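PDB 6LWT: superantigen-like protein SSL10 from Staphylococcus aureus subsp. aureus, which probably blocks classical complement activation by binding the Fc region of human IgG and slows plasma clotting by binding prothrombin. Local coordinates for residues Tyr19-Gly24 against Phe74-Lys79; Ile109-Gly114 against Glu146-Tyr151; Tyr122-Lys127 against Tyr138-His143. One frame throughout, in Å; residues are numbered along the deposited sequence.

Contact 1 of 3, residues Tyr19-Gly24 against Phe74-Lys79; sequences YRYYTG and FFVQEK
Y21 carries nearly all of this contact, reaching from helix 14-22 to V76 of strand 71-76 and to E78, two residues farther on. Its CG is anti to the backbone N (chi1 -178°), which sends the ring away from the helix and brings the phenol end up to the strand. There Y21 OH donates to E78 OE2 at 2.5 Å, a very short distance whose exact value is doubtful. The oxygen lies at the ring edge, near its plane, while the carboxylate is turned 40° from the ring. A bend at chi2 (-64°) folds E78 back toward the tyrosine, so that its second oxygen, OE1, also comes within 3.4 Å of Y21 CE1. The V76 side chain meets that of Y21 at about a right angle: its CG1 sits 3.6 Å from Y21 CZ, obliquely to the ring. In the fold, this is the N-terminal helix leaning on the sheet of the OB-fold domain. K177, from the beta-grasp part of the chain, adds a third participant, making a salt bridge with E78 OE1 and a cation-pi contact with the Y21 ring. Its positive charge would be expected to favour the ionised carboxylate. Within 19-24, T23 OG1 turns back to donate to Y19 O at 2.6 Å.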
loop_
_atom_site.group_PDB
_atom_site.type_symbol
_atom_site.label_atom_id
_atom_site.label_comp_id
_atom_site.label_asym_id
_atom_site.label_seq_id
_atom_site.Cartn_x
_atom_site.Cartn_y
_atom_site.Cartn_z
ATOM N N TYR A 19 -1.940 -10.077 -10.026
ATOM C CA TYR A 19 -0.527 -10.216 -10.323
ATOM C C TYR A 19 0.011 -8.985 -11.055
ATOM O O TYR A 19 1.058 -8.426 -10.703
ATOM C CB TYR A 19 -0.286 -11.492 -11.158
ATOM C CG TYR A 19 1.125 -11.577 -11.656
ATOM C CD1 TYR A 19 2.171 -11.776 -10.770
ATOM C CD2 TYR A 19 1.418 -11.443 -13.008
ATOM C CE1 TYR A 19 3.479 -11.820 -11.206
ATOM C CE2 TYR A 19 2.728 -11.489 -13.467
ATOM C CZ TYR A 19 3.759 -11.675 -12.562
ATOM O OH TYR A 19 5.068 -11.736 -12.988
ATOM N N ARG A 20 -0.720 -8.568 -12.083
ATOM C CA ARG A 20 -0.314 -7.416 -12.867
ATOM C C ARG A 20 -0.350 -6.132 -12.027
ATOM O O ARG A 20 0.604 -5.367 -12.064
ATOM C CB ARG A 20 -1.150 -7.284 -14.162
ATOM C CG ARG A 20 -0.954 -8.408 -15.194
ATOM C CD ARG A 20 0.505 -8.811 -15.465
ATOM N NE ARG A 20 1.353 -7.727 -15.986
ATOM C CZ ARG A 20 1.457 -7.360 -17.273
ATOM N NH1 ARG A 20 0.768 -7.966 -18.241
ATOM N NH2 ARG A 20 2.265 -6.357 -17.598
ATOM N N TYR A 21 -1.415 -5.928 -11.252
ATOM C CA TYR A 21 -1.534 -4.698 -10.462
ATOM C C TYR A 21 -0.408 -4.548 -9.455
ATOM O O TYR A 21 0.223 -3.496 -9.362
ATOM C CB TYR A 21 -2.879 -4.626 -9.752
ATOM C CG TYR A 21 -3.055 -3.350 -8.965
ATOM C CD1 TYR A 21 -3.381 -2.149 -9.604
ATOM C CD2 TYR A 21 -2.850 -3.324 -7.581
ATOM C CE1 TYR A 21 -3.525 -0.967 -8.879
ATOM C CE2 TYR A 21 -2.984 -2.147 -6.855
ATOM C CZ TYR A 21 -3.352 -0.980 -7.496
ATOM O OH TYR A 21 -3.494 0.184 -6.766
ATOM N N TYR A 22 -0.148 -5.630 -8.721
ATOM C CA TYR A 22 0.819 -5.629 -7.631
ATOM C C TYR A 22 2.269 -5.859 -8.061
ATOM O O TYR A 22 3.156 -5.880 -7.214
ATOM C CB TYR A 22 0.362 -6.615 -6.531
ATOM C CG TYR A 22 -0.769 -6.068 -5.685
ATOM C CD1 TYR A 22 -0.527 -5.026 -4.785
ATOM C CD2 TYR A 22 -2.078 -6.574 -5.777
ATOM C CE1 TYR A 22 -1.539 -4.496 -4.016
ATOM C CE2 TYR A 22 -3.114 -6.042 -5.013
ATOM C CZ TYR A 22 -2.830 -5.003 -4.123
ATOM O OH TYR A 22 -3.811 -4.478 -3.327
ATOM N N THR A 23 2.524 -5.987 -9.371
ATOM C CA THR A 23 3.890 -5.908 -9.921
ATOM C C THR A 23 4.011 -4.758 -10.946
ATOM O O THR A 23 4.906 -4.773 -11.787
ATOM C CB THR A 23 4.299 -7.233 -10.599
ATOM O OG1 THR A 23 3.345 -7.570 -11.612
ATOM C CG2 THR A 23 4.336 -8.356 -9.581
ATOM N N GLY A 24 3.121 -3.765 -10.861
ATOM C CA GLY A 24 3.064 -2.659 -11.840
ATOM C C GLY A 24 4.021 -1.522 -11.520
ATOM O O GLY A 24 4.973 -1.685 -10.745
ATOM N N PHE A 74 3.290 7.851 -2.216
ATOM C CA PHE A 74 3.536 6.508 -2.734
ATOM C C PHE A 74 2.610 6.312 -3.919
ATOM O O PHE A 74 1.398 6.104 -3.766
ATOM C CB PHE A 74 3.321 5.412 -1.702
ATOM C CG PHE A 74 3.644 4.035 -2.232
ATOM C CD1 PHE A 74 4.965 3.676 -2.461
ATOM C CD2 PHE A 74 2.651 3.116 -2.510
ATOM C CE1 PHE A 74 5.291 2.411 -2.944
ATOM C CE2 PHE A 74 2.968 1.853 -3.008
ATOM C CZ PHE A 74 4.285 1.499 -3.226
ATOM N N PHE A 75 3.200 6.392 -5.103
ATOM C CA PHE A 75 2.458 6.313 -6.371
ATOM C C PHE A 75 2.332 4.866 -6.814
ATOM O O PHE A 75 3.337 4.138 -6.825
ATOM C CB PHE A 75 3.200 7.143 -7.426
ATOM C CG PHE A 75 2.744 6.905 -8.840
ATOM C CD1 PHE A 75 3.310 5.883 -9.615
ATOM C CD2 PHE A 75 1.769 7.715 -9.406
ATOM C CE1 PHE A 75 2.880 5.664 -10.921
ATOM C CE2 PHE A 75 1.349 7.509 -10.710
ATOM C CZ PHE A 75 1.893 6.481 -11.463
ATOM N N VAL A 76 1.110 4.455 -7.166
ATOM C CA VAL A 76 0.855 3.192 -7.858
ATOM C C VAL A 76 -0.003 3.518 -9.079
ATOM O O VAL A 76 -1.069 4.112 -8.951
ATOM C CB VAL A 76 0.142 2.171 -6.941
ATOM C CG1 VAL A 76 -0.237 0.904 -7.700
ATOM C CG2 VAL A 76 1.032 1.841 -5.741
ATOM N N GLN A 77 0.443 3.117 -10.260
ATOM C CA GLN A 77 -0.319 3.422 -11.480
ATOM C C GLN A 77 -1.654 2.683 -11.541
ATOM O O GLN A 77 -1.690 1.461 -11.573
ATOM C CB GLN A 77 0.494 3.113 -12.742
ATOM C CG GLN A 77 -0.199 3.662 -13.993
ATOM C CD GLN A 77 0.633 3.586 -15.254
ATOM O OE1 GLN A 77 0.142 3.141 -16.296
ATOM N NE2 GLN A 77 1.859 4.039 -15.186
ATOM N N GLU A 78 -2.750 3.429 -11.518
ATOM C CA GLU A 78 -4.069 2.886 -11.835
ATOM C C GLU A 78 -4.338 2.958 -13.336
ATOM O O GLU A 78 -4.966 2.052 -13.906
ATOM C CB GLU A 78 -5.157 3.667 -11.113
ATOM C CG GLU A 78 -5.018 3.675 -9.606
ATOM C CD GLU A 78 -5.158 2.294 -8.983
ATOM O OE1 GLU A 78 -5.891 1.422 -9.521
ATOM O OE2 GLU A 78 -4.541 2.100 -7.931
ATOM N N LYS A 79 -3.899 4.052 -13.954
ATOM C CA LYS A 79 -3.988 4.230 -15.408
ATOM C C LYS A 79 -3.145 5.398 -15.888
ATOM O O LYS A 79 -2.683 6.237 -15.101
ATOM C CB LYS A 79 -5.448 4.420 -15.863
ATOM C CG LYS A 79 -6.162 5.641 -15.291
ATOM C CD LYS A 79 -7.565 5.760 -15.891
ATOM C CE LYS A 79 -8.059 7.197 -16.011
ATOM N NZ LYS A 79 -9.010 7.558 -14.929
#

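Contact 2 of 3, residues Ile109-Gly114 against Glu146-Tyr151; sequences ISKEKG and EKYGLY
Y148, in the last turn of helix 133-148, is touched by two side chains from 109-114: I109 from the end of strand 106-110 and K111 just beyond it. The tyrosine CG is anti to its own carbonyl carbon (chi1 -52°), which tips the ring off the helix and toward the strand. I109 comes from the opposite direction and lays its branches along the hydroxyl half of the ring. Its CG1 is 3.6 Å from Y148 OH and its CD1 is 4.0 Å from Y148 CE2, while CG2 stands 4.2 Å above the ring plane, displaced toward the rim. The other face is taken by the neighbour in the helix, with K147 CB 3.8 Å above the plane and over the ring centre, so the phenol is sandwiched between two aliphatic groups.

The K111 side chain runs at about a right angle to that of Y148 and meets the ring obliquely on its CD1 side. Its CG lies between the backbone N and the carbonyl carbon (chi1 59°); the chain then runs extended until a bend at chi4 (73°) turns the amino end aside. What touches Y148 is therefore aliphatic: K111 CE is 3.5 Å from Y148 CD1, with K111 CD a little farther off. No hydrogen bond joins the two segments. The polar end of the tyrosine is served instead by the hydroxyl of Y122, on the adjoining strand 120-123. I109 also packs on L144 of the helix and on V197 of strand 192-198. Immediately after Y148, G149 takes a positive phi and leads the chain off the helix. A helix packed across a mixed sheet is the beta-grasp arrangement, and here Y148 joins the helix's last turn to strand 106-110.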
loop_
_atom_site.group_PDB
_atom_site.type_symbol
_atom_site.label_atom_id
_atom_site.label_comp_id
_atom_site.label_asym_id
_atom_site.label_seq_id
_atom_site.Cartn_x
_atom_site.Cartn_y
_atom_site.Cartn_z
ATOM N N ILE A 109 4.639 -16.103 8.294
ATOM C CA ILE A 109 3.989 -16.686 7.133
ATOM C C ILE A 109 3.586 -18.130 7.439
ATOM O O ILE A 109 4.419 -18.943 7.918
ATOM C CB ILE A 109 4.926 -16.762 5.891
ATOM C CG1 ILE A 109 5.832 -15.536 5.756
ATOM C CG2 ILE A 109 4.108 -17.001 4.609
ATOM C CD1 ILE A 109 5.107 -14.252 5.441
ATOM N N SER A 110 2.325 -18.438 7.141
ATOM C CA SER A 110 1.825 -19.800 7.147
ATOM C C SER A 110 1.410 -20.116 5.709
ATOM O O SER A 110 0.506 -19.462 5.168
ATOM C CB SER A 110 0.642 -19.921 8.074
ATOM O OG SER A 110 -0.019 -21.151 7.820
ATOM N N LYS A 111 2.087 -21.083 5.084
ATOM C CA LYS A 111 1.854 -21.390 3.674
ATOM C C LYS A 111 1.851 -22.884 3.331
ATOM O O LYS A 111 2.115 -23.226 2.186
ATOM C CB LYS A 111 2.886 -20.657 2.814
ATOM C CG LYS A 111 4.336 -21.004 3.129
ATOM C CD LYS A 111 5.272 -20.591 2.007
ATOM C CE LYS A 111 6.726 -20.634 2.442
ATOM N NZ LYS A 111 7.249 -22.022 2.570
ATOM N N GLU A 112 1.560 -23.756 4.297
ATOM C CA GLU A 112 1.417 -25.191 4.030
ATOM C C GLU A 112 -0.014 -25.511 3.589
ATOM O O GLU A 112 -0.975 -24.965 4.128
ATOM C CB GLU A 112 1.755 -26.028 5.264
ATOM C CG GLU A 112 3.060 -25.679 5.966
ATOM C CD GLU A 112 4.247 -25.582 5.044
ATOM O OE1 GLU A 112 5.004 -24.619 5.165
ATOM O OE2 GLU A 112 4.430 -26.461 4.181
ATOM N N LYS A 113 -0.159 -26.393 2.603
ATOM C CA LYS A 113 -1.491 -26.920 2.260
ATOM C C LYS A 113 -2.063 -27.734 3.438
ATOM O O LYS A 113 -1.340 -28.477 4.107
ATOM C CB LYS A 113 -1.440 -27.792 1.009
ATOM C CG LYS A 113 -1.119 -27.051 -0.276
ATOM C CD LYS A 113 -1.312 -27.944 -1.503
ATOM C CE LYS A 113 -1.931 -27.194 -2.682
ATOM N NZ LYS A 113 -1.018 -26.195 -3.314
ATOM N N GLY A 114 -3.355 -27.575 3.695
ATOM C CA GLY A 114 -4.020 -28.331 4.758
ATOM C C GLY A 114 -3.716 -27.852 6.171
ATOM O O GLY A 114 -3.483 -26.657 6.393
ATOM N N GLU A 146 7.079 -12.052 -4.957
ATOM C CA GLU A 146 8.473 -12.343 -5.247
ATOM C C GLU A 146 9.023 -13.517 -4.447
ATOM O O GLU A 146 9.763 -14.326 -4.993
ATOM C CB GLU A 146 9.364 -11.116 -5.017
ATOM C CG GLU A 146 9.075 -9.989 -5.993
ATOM C CD GLU A 146 9.819 -8.704 -5.676
ATOM O OE1 GLU A 146 10.662 -8.678 -4.750
ATOM O OE2 GLU A 146 9.569 -7.712 -6.382
ATOM N N LYS A 147 8.691 -13.606 -3.162
ATOM C CA LYS A 147 9.266 -14.669 -2.311
ATOM C C LYS A 147 8.537 -15.994 -2.378
ATOM O O LYS A 147 9.169 -17.051 -2.369
ATOM C CB LYS A 147 9.376 -14.228 -0.840
ATOM C CG LYS A 147 10.801 -14.109 -0.326
ATOM C CD LYS A 147 10.862 -14.436 1.156
ATOM C CE LYS A 147 12.227 -14.081 1.727
ATOM N NZ LYS A 147 12.341 -14.535 3.141
ATOM N N TYR A 148 7.212 -15.954 -2.416
ATOM C CA TYR A 148 6.394 -17.165 -2.276
ATOM C C TYR A 148 5.498 -17.475 -3.470
ATOM O O TYR A 148 4.739 -18.463 -3.440
ATOM C CB TYR A 148 5.556 -17.077 -0.991
ATOM C CG TYR A 148 6.379 -16.766 0.240
ATOM C CD1 TYR A 148 7.339 -17.662 0.697
ATOM C CD2 TYR A 148 6.212 -15.572 0.952
ATOM C CE1 TYR A 148 8.114 -17.382 1.822
ATOM C CE2 TYR A 148 6.982 -15.288 2.080
ATOM C CZ TYR A 148 7.931 -16.207 2.515
ATOM O OH TYR A 148 8.711 -15.955 3.625
ATOM N N GLY A 149 5.558 -16.635 -4.499
ATOM C CA GLY A 149 4.785 -16.869 -5.725
ATOM C C GLY A 149 3.324 -16.502 -5.641
ATOM O O GLY A 149 2.519 -16.995 -6.455
ATOM N N LEU A 150 2.944 -15.624 -4.694
ATOM C CA LEU A 150 1.548 -15.207 -4.603
ATOM C C LEU A 150 1.072 -14.715 -5.969
ATOM O O LEU A 150 1.769 -13.933 -6.601
ATOM C CB LEU A 150 1.367 -14.078 -3.593
ATOM C CG LEU A 150 -0.030 -13.480 -3.445
ATOM C CD1 LEU A 150 -0.998 -14.444 -2.792
ATOM C CD2 LEU A 150 0.077 -12.199 -2.619
ATOM N N TYR A 151 -0.105 -15.184 -6.385
ATOM C CA TYR A 151 -0.734 -14.867 -7.693
ATOM C C TYR A 151 0.018 -15.397 -8.932
ATOM O O TYR A 151 -0.441 -15.198 -10.056
ATOM C CB TYR A 151 -0.936 -13.357 -7.894
ATOM C CG TYR A 151 -1.576 -12.580 -6.764
ATOM C CD1 TYR A 151 -2.666 -13.084 -6.076
ATOM C CD2 TYR A 151 -1.122 -11.299 -6.435
ATOM C CE1 TYR A 151 -3.277 -12.351 -5.067
ATOM C CE2 TYR A 151 -1.734 -10.549 -5.429
ATOM C CZ TYR A 151 -2.814 -11.086 -4.753
ATOM O OH TYR A 151 -3.448 -10.384 -3.759
#

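Contact 3 of 3, residues Tyr122-Lys127 against Tyr138-His143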
loop_
_atom_site.group_PDB
_atom_site.type_symbol
_atom_site.label_atom_id
_atom_site.label_comp_id
_atom_site.label_asym_id
_atom_site.label_seq_id
_atom_site.Cartn_x
_atom_site.Cartn_y
_atom_site.Cartn_z
ATOM N N TYR A 122 9.977 -13.571 10.600
ATOM C CA TYR A 122 11.220 -12.818 10.408
ATOM C C TYR A 122 10.929 -11.315 10.351
ATOM O O TYR A 122 9.787 -10.915 10.079
ATOM C CB TYR A 122 11.955 -13.302 9.152
ATOM C CG TYR A 122 11.114 -13.317 7.913
ATOM C CD1 TYR A 122 11.032 -12.186 7.076
ATOM C CD2 TYR A 122 10.382 -14.447 7.573
ATOM C CE1 TYR A 122 10.238 -12.199 5.927
ATOM C CE2 TYR A 122 9.588 -14.473 6.436
ATOM C CZ TYR A 122 9.510 -13.355 5.621
ATOM O OH TYR A 122 8.694 -13.444 4.505
ATOM N N PRO A 123 11.945 -10.471 10.638
ATOM C CA PRO A 123 11.701 -9.041 10.595
ATOM C C PRO A 123 11.401 -8.506 9.194
ATOM O O PRO A 123 11.981 -8.951 8.205
ATOM C CB PRO A 123 13.005 -8.423 11.143
ATOM C CG PRO A 123 13.693 -9.512 11.869
ATOM C CD PRO A 123 13.272 -10.780 11.203
ATOM N N TYR A 124 10.466 -7.568 9.151
ATOM C CA TYR A 124 10.057 -6.885 7.932
ATOM C C TYR A 124 10.296 -5.412 8.190
ATOM O O TYR A 124 9.717 -4.859 9.114
ATOM C CB TYR A 124 8.579 -7.125 7.641
ATOM C CG TYR A 124 8.142 -6.398 6.405
ATOM C CD1 TYR A 124 8.439 -6.902 5.141
ATOM C CD2 TYR A 124 7.506 -5.152 6.498
ATOM C CE1 TYR A 124 8.074 -6.210 3.989
ATOM C CE2 TYR A 124 7.151 -4.446 5.362
ATOM C CZ TYR A 124 7.426 -4.979 4.110
ATOM O OH TYR A 124 7.062 -4.266 2.981
ATOM N N TYR A 125 11.179 -4.796 7.403
ATOM C CA TYR A 125 11.684 -3.469 7.718
ATOM C C TYR A 125 10.862 -2.377 7.047
ATOM O O TYR A 125 10.463 -2.512 5.891
ATOM C CB TYR A 125 13.173 -3.355 7.337
ATOM C CG TYR A 125 14.024 -4.338 8.094
ATOM C CD1 TYR A 125 14.361 -4.112 9.427
ATOM C CD2 TYR A 125 14.468 -5.515 7.491
ATOM C CE1 TYR A 125 15.127 -5.028 10.136
ATOM C CE2 TYR A 125 15.234 -6.438 8.190
ATOM C CZ TYR A 125 15.559 -6.188 9.508
ATOM O OH TYR A 125 16.297 -7.105 10.207
ATOM N N ILE A 126 10.585 -1.329 7.815
ATOM C CA ILE A 126 9.905 -0.133 7.354
ATOM C C ILE A 126 10.757 1.080 7.761
ATOM O O ILE A 126 10.953 1.321 8.964
ATOM C CB ILE A 126 8.509 -0.025 7.981
ATOM C CG1 ILE A 126 7.658 -1.228 7.560
ATOM C CG2 ILE A 126 7.839 1.262 7.541
ATOM C CD1 ILE A 126 6.366 -1.354 8.305
ATOM N N LYS A 127 11.223 1.838 6.766
ATOM C CA LYS A 127 12.180 2.946 6.994
ATOM C C LYS A 127 11.471 4.239 7.427
ATOM O O LYS A 127 12.009 5.006 8.223
ATOM C CB LYS A 127 13.040 3.266 5.753
ATOM C CG LYS A 127 13.418 2.123 4.824
ATOM C CD LYS A 127 14.331 1.081 5.446
ATOM C CE LYS A 127 14.173 -0.249 4.722
ATOM N NZ LYS A 127 15.351 -1.130 4.902
ATOM N N TYR A 138 0.664 -2.758 -0.634
ATOM C CA TYR A 138 1.373 -2.992 -1.889
ATOM C C TYR A 138 2.710 -3.698 -1.694
ATOM O O TYR A 138 2.990 -4.696 -2.361
ATOM C CB TYR A 138 1.596 -1.691 -2.653
ATOM C CG TYR A 138 2.050 -1.936 -4.075
ATOM C CD1 TYR A 138 3.393 -2.196 -4.374
ATOM C CD2 TYR A 138 1.135 -1.926 -5.121
ATOM C CE1 TYR A 138 3.797 -2.436 -5.675
ATOM C CE2 TYR A 138 1.533 -2.167 -6.426
ATOM C CZ TYR A 138 2.851 -2.410 -6.696
ATOM O OH TYR A 138 3.227 -2.642 -7.997
ATOM N N LYS A 139 3.536 -3.168 -0.803
ATOM C CA LYS A 139 4.860 -3.722 -0.618
ATOM C C LYS A 139 4.818 -5.118 0.015
ATOM O O LYS A 139 5.645 -5.956 -0.327
ATOM C CB LYS A 139 5.734 -2.802 0.206
ATOM C CG LYS A 139 6.161 -1.579 -0.571
ATOM C CD LYS A 139 7.078 -0.719 0.263
ATOM C CE LYS A 139 7.739 0.324 -0.612
ATOM N NZ LYS A 139 8.695 1.122 0.188
ATOM N N LEU A 140 3.875 -5.349 0.930
ATOM C CA LEU A 140 3.683 -6.694 1.475
ATOM C C LEU A 140 3.285 -7.685 0.364
ATOM O O LEU A 140 3.838 -8.793 0.296
ATOM C CB LEU A 140 2.666 -6.704 2.615
ATOM C CG LEU A 140 3.194 -6.184 3.959
ATOM C CD1 LEU A 140 2.058 -5.951 4.950
ATOM C CD2 LEU A 140 4.227 -7.160 4.522
ATOM N N ARG A 141 2.373 -7.292 -0.524
ATOM C CA ARG A 141 1.988 -8.204 -1.596
ATOM C C ARG A 141 3.113 -8.466 -2.572
ATOM O O ARG A 141 3.322 -9.619 -2.969
ATOM C CB ARG A 141 0.727 -7.757 -2.323
ATOM C CG ARG A 141 -0.456 -7.711 -1.380
ATOM C CD ARG A 141 -1.770 -7.709 -2.126
ATOM N NE ARG A 141 -2.848 -7.045 -1.363
ATOM C CZ ARG A 141 -4.149 -7.258 -1.547
ATOM N NH1 ARG A 141 -5.020 -6.556 -0.836
ATOM N NH2 ARG A 141 -4.594 -8.142 -2.448
ATOM N N LYS A 142 3.856 -7.429 -2.929
ATOM C CA LYS A 142 5.018 -7.604 -3.810
ATOM C C LYS A 142 6.049 -8.553 -3.211
ATOM O O LYS A 142 6.590 -9.427 -3.918
ATOM C CB LYS A 142 5.668 -6.267 -4.141
ATOM C CG LYS A 142 6.681 -6.350 -5.283
ATOM C CD LYS A 142 7.238 -4.973 -5.619
ATOM C CE LYS A 142 8.295 -4.554 -4.609
ATOM N NZ LYS A 142 9.073 -3.357 -5.047
ATOM N N HIS A 143 6.305 -8.389 -1.913
ATOM C CA HIS A 143 7.134 -9.334 -1.141
ATOM C C HIS A 143 6.637 -10.775 -1.247
ATOM O O HIS A 143 7.431 -11.686 -1.524
ATOM C CB HIS A 143 7.218 -8.878 0.326
ATOM C CG HIS A 143 8.088 -9.743 1.189
ATOM N ND1 HIS A 143 7.571 -10.679 2.059
ATOM C CD2 HIS A 143 9.436 -9.821 1.306
ATOM C CE1 HIS A 143 8.558 -11.297 2.675
ATOM N NE2 HIS A 143 9.703 -10.795 2.244
#
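Backbones stay well apart here, Y124 CA and L140 CA being the closest pair at 9.1 Å, as the chain leaving strand 120-123 passes helix 133-148. Side chains bridge the gap, and Y124 does most of the work. With CG anti to the backbone N (chi1 179°), its ring lies between its own backbone and the helix, against L140. L140 meets it over one face in a CH-pi contact: L140 CD2 is 3.9 Å from the centroid of the Y124 ring and only 11° off the ring normal, hence almost centred. The phenol end runs on to the helix, where Y124 OH comes within 3.4 Å of K139 CB. One turn farther along the helix, H143 offers its ring face to the edge of Y124, a T-shaped pair with centroids 5.9 Å apart and planes at 72°.

Y122 approaches H143 from the opposite direction, rim to rim, with neither ring over the other, and completes an aromatic cluster of Y122, Y124 and H143. Y122 OH is hydrogen-bonded to Y148 OH. K139 touches Y124 only with the base of its side chain. Beyond CG it stretches away extended, and its NZ forms salt bridges with E135 and with E28 of the OB-fold sheet. L107, on the neighbouring strand, packs against Y122, Y124 and H143 alike, while I195 lies beside Y124 and L140. The cluster thus packs the edge strand 120-123 and the chain after it on the helix of the beta-grasp domain. No hydrogen bond crosses between the segments; the contact rests on packing, CH-pi and edge-to-face interactions, so it probably depends on fit more than on polar bonds.

Contact 1 comes first along the chain and belongs to the OB-fold range; contacts 2 and 3 follow in the beta-grasp range, with both segments of contact 3 falling between the two of contact 2. These last two, centres about 15 Å apart, share helix 133-148, its middle and its C-terminal end, and reach the adjacent strands 120-123 and 106-110 of one sheet. They also meet directly, Y151 OH lying 2.8 Å from R141 NH2. Contact 1 is about 16 Å from contact 3 and about 21 Å from contact 2, centre to centre, yet Y22 packs on R141 and Y19 on Y151. Helix 14-22 thus packs on helix 133-148, linking the OB-fold and beta-grasp parts.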